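Local structure of Rna-directed RNA polymerase (Infectious pancreatic necrosis virus, 3ZED) at residues A585-P590 / E614-V619; W726-Q731 / E759-L764. The protein probably copies the viral genome as an RNA-dependent RNA polymerase, extending RNA from ribonucleoside triphosphates, and occurs both free and covalently linked to the genomic RNA. One frame throughout, in Å; residues are numbered along the deposited sequence.

Interaction 1 (585-590 with 614-619) belongs to the thumb region and interaction 2 (726-731 with 759-764) to the C-terminal region; they lie on opposite sides of the chain's centre, their nearest atoms about 40 Å apart. Each joins two helices, but the two contacts share no element. All the touching residues of interaction 1 are buried, and a single isoleucine reaches a neighbouring helix with no polar bond between the segments. The centre of interaction 2 is about 33 Å from the centre of the chain, that of interaction 1 about 22 Å, and interaction 2 is only partly buried. There a leucine-threonine contact on the inner side is joined by an arginine-glutamate salt bridge between partly exposed residues.

Interaction 1 of 2, residues A585-P590 / E614-V619; sequences ASAAYP and EAIRLV
I616 reaches from helix 604-621 to the last turn of helix 580-588, and its CD1 methyl meets both the side chain of S586 and the backbone at A587. This is a helix-to-helix contact within the thumb of the polymerase, away from both potassium sites. CG1 stands anti to the backbone N (chi1 -158°), and a second bend in the chain at chi2 sends CD1 across to the other helix while CG2 stays close to its own. I616 CD1 lies 3.8 Å from each of S586 CB, S586 OG and A587 N. The side of A587 adds a looser touch, its CB 4.4 Å from I616 CG1, at the place where the two backbones are nearest, the CA atoms of A587 and I616 being 6.9 Å apart. Small side chains at 586 and 587 permit this approach.

S586 OG is not held by I616: its hydrogen bond goes to E661 OE2, so the isoleucine methyl packs beside a hydroxyl whose polar need is met by a third part of the chain. F662, next to E661, touches both S586 and V619 and thus covers one margin of the contact. Behind I616, R617 and E614 turn to helix 625-645, where R639 and S635 hold the E614 carboxylate and E628 takes R617 NH2. R617 NH1 also binds E614 OE1 at 2.7 Å on the carboxylate's syn lone pair, although the oxygen is tilted 23° out of the guanidinium plane and the N-H...O angle is a bent 130°. The charges are therefore gathered on the far flank of helix 604-621, and between the two segments the contact depends on van der Waals packing of one isoleucine against small residues, with no hydrogen bond joining them.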
loop_
_atom_site.group_PDB
_atom_site.type_symbol
_atom_site.label_atom_id
_atom_site.label_comp_id
_atom_site.label_asym_id
_atom_site.label_seq_id
_atom_site.Cartn_x
_atom_site.Cartn_y
_atom_site.Cartn_z
ATOM N N ALA B 585 -0.805 21.600 -5.462
ATOM C CA ALA B 585 -1.144 20.695 -6.571
ATOM C C ALA B 585 -2.621 20.290 -6.519
ATOM O O ALA B 585 -3.299 20.306 -7.544
ATOM C CB ALA B 585 -0.253 19.453 -6.539
ATOM N N SER B 586 -3.112 19.982 -5.322
ATOM C CA SER B 586 -4.504 19.575 -5.079
ATOM C C SER B 586 -5.492 20.753 -5.307
ATOM O O SER B 586 -6.572 20.537 -5.872
ATOM C CB SER B 586 -4.646 18.993 -3.680
ATOM O OG SER B 586 -5.928 18.415 -3.529
ATOM N N ALA B 587 -5.092 21.994 -4.953
ATOM C CA ALA B 587 -5.888 23.202 -5.210
ATOM C C ALA B 587 -5.951 23.499 -6.705
ATOM O O ALA B 587 -7.008 23.895 -7.200
ATOM C CB ALA B 587 -5.298 24.407 -4.474
ATOM N N ALA B 588 -4.829 23.315 -7.426
ATOM C CA ALA B 588 -4.737 23.565 -8.870
ATOM C C ALA B 588 -5.515 22.502 -9.675
ATOM O O ALA B 588 -6.260 22.858 -10.591
ATOM C CB ALA B 588 -3.276 23.593 -9.309
ATOM N N TYR B 589 -5.333 21.212 -9.334
ATOM C CA TYR B 589 -5.971 20.097 -10.019
ATOM C C TYR B 589 -6.755 19.211 -9.052
ATOM O O TYR B 589 -6.264 18.149 -8.671
ATOM C CB TYR B 589 -4.934 19.266 -10.785
ATOM C CG TYR B 589 -4.527 19.935 -12.075
ATOM C CD1 TYR B 589 -5.283 19.782 -13.230
ATOM C CD2 TYR B 589 -3.407 20.762 -12.130
ATOM C CE1 TYR B 589 -4.931 20.433 -14.413
ATOM C CE2 TYR B 589 -3.057 21.423 -13.298
ATOM C CZ TYR B 589 -3.824 21.260 -14.438
ATOM O OH TYR B 589 -3.478 21.928 -15.589
ATOM N N PRO B 590 -7.993 19.610 -8.670
ATOM C CA PRO B 590 -8.776 18.752 -7.754
ATOM C C PRO B 590 -9.206 17.460 -8.426
ATOM O O PRO B 590 -9.438 17.445 -9.641
ATOM C CB PRO B 590 -9.999 19.611 -7.394
ATOM C CG PRO B 590 -10.105 20.635 -8.484
ATOM C CD PRO B 590 -8.725 20.848 -9.035
ATOM N N GLU B 614 -14.076 22.775 1.189
ATOM C CA GLU B 614 -13.978 22.576 2.630
ATOM C C GLU B 614 -12.777 21.692 2.990
ATOM O O GLU B 614 -12.068 22.007 3.945
ATOM C CB GLU B 614 -15.275 21.966 3.206
ATOM C CG GLU B 614 -16.492 22.881 3.189
ATOM C CD GLU B 614 -16.420 24.114 4.069
ATOM O OE1 GLU B 614 -15.754 25.097 3.678
ATOM O OE2 GLU B 614 -17.064 24.115 5.137
ATOM N N ALA B 615 -12.535 20.600 2.222
ATOM C CA ALA B 615 -11.434 19.667 2.471
ATOM C C ALA B 615 -10.081 20.329 2.257
ATOM O O ALA B 615 -9.205 20.149 3.099
ATOM C CB ALA B 615 -11.561 18.425 1.610
ATOM N N ILE B 616 -9.921 21.153 1.201
ATOM C CA ILE B 616 -8.662 21.864 0.955
ATOM C C ILE B 616 -8.362 22.839 2.158
ATOM O O ILE B 616 -7.205 22.962 2.581
ATOM C CB ILE B 616 -8.574 22.543 -0.445
ATOM C CG1 ILE B 616 -7.112 22.783 -0.860
ATOM C CG2 ILE B 616 -9.386 23.830 -0.565
ATOM C CD1 ILE B 616 -6.337 21.526 -1.374
ATOM N N ARG B 617 -9.412 23.431 2.748
ATOM C CA ARG B 617 -9.275 24.296 3.922
ATOM C C ARG B 617 -8.865 23.465 5.147
ATOM O O ARG B 617 -7.888 23.813 5.801
ATOM C CB ARG B 617 -10.580 25.051 4.199
ATOM C CG ARG B 617 -10.953 26.073 3.134
ATOM C CD ARG B 617 -12.376 26.583 3.328
ATOM N NE ARG B 617 -12.455 27.467 4.488
ATOM C CZ ARG B 617 -13.579 27.820 5.101
ATOM N NH1 ARG B 617 -14.747 27.344 4.690
ATOM N NH2 ARG B 617 -13.545 28.642 6.133
ATOM N N LEU B 618 -9.568 22.344 5.405
ATOM C CA LEU B 618 -9.347 21.438 6.537
ATOM C C LEU B 618 -7.936 20.885 6.642
ATOM O O LEU B 618 -7.383 20.814 7.744
ATOM C CB LEU B 618 -10.282 20.228 6.439
ATOM C CG LEU B 618 -11.671 20.325 6.977
ATOM C CD1 LEU B 618 -12.481 19.155 6.491
ATOM C CD2 LEU B 618 -11.661 20.306 8.467
ATOM N N VAL B 619 -7.393 20.415 5.524
ATOM C CA VAL B 619 -6.089 19.762 5.512
ATOM C C VAL B 619 -4.932 20.745 5.663
ATOM O O VAL B 619 -3.823 20.295 5.926
ATOM C CB VAL B 619 -5.897 18.843 4.277
ATOM C CG1 VAL B 619 -6.871 17.676 4.354
ATOM C CG2 VAL B 619 -6.030 19.620 2.958
#

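Interaction 2 of 2, residues W726-Q731 / E759-L764; sequences WRLLDQ and EATEEL
L728 sets its CD1 methyl against the CG2 methyl of T761, 3.6 Å away, forming the apolar half of a contact between two helices, 724-732 and 757-771, of the largely helical C-terminal region. T761 offers this methyl because CG2 stands anti to its backbone N, whereas OG1 turns back along its own helix to the carbonyl O of W757. Helix 740-752, which lies between the two in sequence, adds A746 against L728 and A750 against T761, while A765 and Q768 also touch the leucine. These neighbours make the apolar side of the contact a small three-helix cluster.

Nearer the surface, R727 and E762 supply the polar half. The backbones are wider apart here, with the CA atoms of R727 and E762 separated by 9.0 Å, and long side chains bridge the gap. E762 starts out pointing away from the partner helix, but a bend at chi2 (72°) brings its carboxylate back toward the arginine. R727 also bends, at chi3, and its NH2 has a second acceptor in the carbonyl O of K722, which helps fix the guanidinium. Guanidinium and carboxylate are nearly coplanar, 18° apart. R727 NH2 donates to the syn lone pair of E762 OE2 at 2.6 Å, with an N-H...O angle of 156°.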
loop_
_atom_site.group_PDB
_atom_site.type_symbol
_atom_site.label_atom_id
_atom_site.label_comp_id
_atom_site.label_asym_id
_atom_site.label_seq_id
_atom_site.Cartn_x
_atom_site.Cartn_y
_atom_site.Cartn_z
ATOM N N TRP B 726 9.160 -23.296 13.259
ATOM C CA TRP B 726 9.752 -22.169 12.544
ATOM C C TRP B 726 10.919 -22.647 11.690
ATOM O O TRP B 726 11.056 -22.192 10.560
ATOM C CB TRP B 726 10.195 -21.078 13.535
ATOM C CG TRP B 726 9.083 -20.413 14.323
ATOM C CD1 TRP B 726 7.763 -20.764 14.359
ATOM C CD2 TRP B 726 9.223 -19.292 15.208
ATOM N NE1 TRP B 726 7.066 -19.915 15.191
ATOM C CE2 TRP B 726 7.941 -19.013 15.742
ATOM C CE3 TRP B 726 10.307 -18.479 15.590
ATOM C CZ2 TRP B 726 7.711 -17.951 16.630
ATOM C CZ3 TRP B 726 10.084 -17.448 16.495
ATOM C CH2 TRP B 726 8.794 -17.178 16.986
ATOM N N ARG B 727 11.715 -23.613 12.199
ATOM C CA ARG B 727 12.832 -24.221 11.475
ATOM C C ARG B 727 12.333 -24.934 10.221
ATOM O O ARG B 727 12.957 -24.806 9.174
ATOM C CB ARG B 727 13.606 -25.181 12.372
ATOM C CG ARG B 727 14.825 -24.523 12.977
ATOM C CD ARG B 727 15.766 -25.539 13.578
ATOM N NE ARG B 727 15.416 -25.754 14.981
ATOM C CZ ARG B 727 15.234 -26.935 15.564
ATOM N NH1 ARG B 727 15.373 -28.058 14.866
ATOM N NH2 ARG B 727 14.902 -27.001 16.846
ATOM N N LEU B 728 11.170 -25.616 10.310
ATOM C CA LEU B 728 10.539 -26.287 9.171
ATOM C C LEU B 728 10.137 -25.273 8.102
ATOM O O LEU B 728 10.316 -25.543 6.915
ATOM C CB LEU B 728 9.305 -27.093 9.619
ATOM C CG LEU B 728 9.544 -28.431 10.341
ATOM C CD1 LEU B 728 8.234 -29.074 10.706
ATOM C CD2 LEU B 728 10.335 -29.406 9.473
ATOM N N LEU B 729 9.634 -24.098 8.528
ATOM C CA LEU B 729 9.207 -23.009 7.641
ATOM C C LEU B 729 10.412 -22.371 6.949
ATOM O O LEU B 729 10.328 -22.028 5.770
ATOM C CB LEU B 729 8.394 -21.959 8.407
ATOM C CG LEU B 729 7.422 -21.164 7.550
ATOM C CD1 LEU B 729 6.169 -22.007 7.227
ATOM C CD2 LEU B 729 7.064 -19.831 8.224
ATOM N N ASP B 730 11.526 -22.231 7.667
ATOM C CA ASP B 730 12.771 -21.729 7.085
ATOM C C ASP B 730 13.351 -22.752 6.075
ATOM O O ASP B 730 13.801 -22.352 5.006
ATOM C CB ASP B 730 13.796 -21.416 8.186
ATOM C CG ASP B 730 15.013 -20.662 7.688
ATOM O OD1 ASP B 730 14.835 -19.706 6.888
ATOM O OD2 ASP B 730 16.139 -21.004 8.119
ATOM N N GLN B 731 13.299 -24.061 6.399
ATOM C CA GLN B 731 13.788 -25.147 5.529
ATOM C C GLN B 731 12.983 -25.176 4.216
ATOM O O GLN B 731 13.563 -25.369 3.133
ATOM C CB GLN B 731 13.705 -26.502 6.254
ATOM C CG GLN B 731 14.719 -26.662 7.387
ATOM C CD GLN B 731 14.485 -27.889 8.254
ATOM O OE1 GLN B 731 13.705 -28.784 7.927
ATOM N NE2 GLN B 731 15.167 -27.968 9.387
ATOM N N GLU B 759 7.845 -32.603 20.357
ATOM C CA GLU B 759 8.968 -33.526 20.206
ATOM C C GLU B 759 8.953 -34.181 18.821
ATOM O O GLU B 759 10.019 -34.346 18.230
ATOM C CB GLU B 759 8.974 -34.586 21.315
ATOM C CG GLU B 759 9.421 -34.039 22.665
ATOM C CD GLU B 759 10.915 -33.824 22.834
ATOM O OE1 GLU B 759 11.406 -32.727 22.477
ATOM O OE2 GLU B 759 11.590 -34.747 23.348
ATOM N N ALA B 760 7.753 -34.505 18.282
ATOM C CA ALA B 760 7.605 -35.087 16.941
ATOM C C ALA B 760 8.075 -34.083 15.839
ATOM O O ALA B 760 8.821 -34.465 14.942
ATOM C CB ALA B 760 6.161 -35.510 16.706
ATOM N N THR B 761 7.692 -32.806 15.947
ATOM C CA THR B 761 8.111 -31.765 14.989
ATOM C C THR B 761 9.649 -31.548 15.107
ATOM O O THR B 761 10.330 -31.400 14.087
ATOM C CB THR B 761 7.288 -30.496 15.212
ATOM O OG1 THR B 761 5.912 -30.846 15.011
ATOM C CG2 THR B 761 7.694 -29.345 14.281
ATOM N N GLU B 762 10.173 -31.595 16.354
ATOM C CA GLU B 762 11.584 -31.486 16.722
ATOM C C GLU B 762 12.409 -32.585 16.034
ATOM O O GLU B 762 13.434 -32.280 15.431
ATOM C CB GLU B 762 11.721 -31.582 18.254
ATOM C CG GLU B 762 13.064 -31.160 18.812
ATOM C CD GLU B 762 13.285 -29.667 18.756
ATOM O OE1 GLU B 762 12.782 -28.952 19.653
ATOM O OE2 GLU B 762 13.921 -29.207 17.783
ATOM N N GLU B 763 11.934 -33.840 16.091
ATOM C CA GLU B 763 12.593 -34.988 15.486
ATOM C C GLU B 763 12.496 -34.933 13.951
ATOM O O GLU B 763 13.471 -35.263 13.261
ATOM C CB GLU B 763 12.008 -36.301 16.032
ATOM C CG GLU B 763 12.377 -36.582 17.485
ATOM C CD GLU B 763 11.656 -37.743 18.149
ATOM O OE1 GLU B 763 10.938 -38.486 17.440
ATOM O OE2 GLU B 763 11.805 -37.909 19.382
ATOM N N LEU B 764 11.343 -34.465 13.422
ATOM C CA LEU B 764 11.105 -34.375 11.981
ATOM C C LEU B 764 11.953 -33.263 11.347
ATOM O O LEU B 764 12.451 -33.458 10.238
ATOM C CB LEU B 764 9.612 -34.198 11.660
ATOM C CG LEU B 764 8.740 -35.463 11.820
ATOM C CD1 LEU B 764 7.286 -35.103 12.019
ATOM C CD2 LEU B 764 8.874 -36.400 10.634
#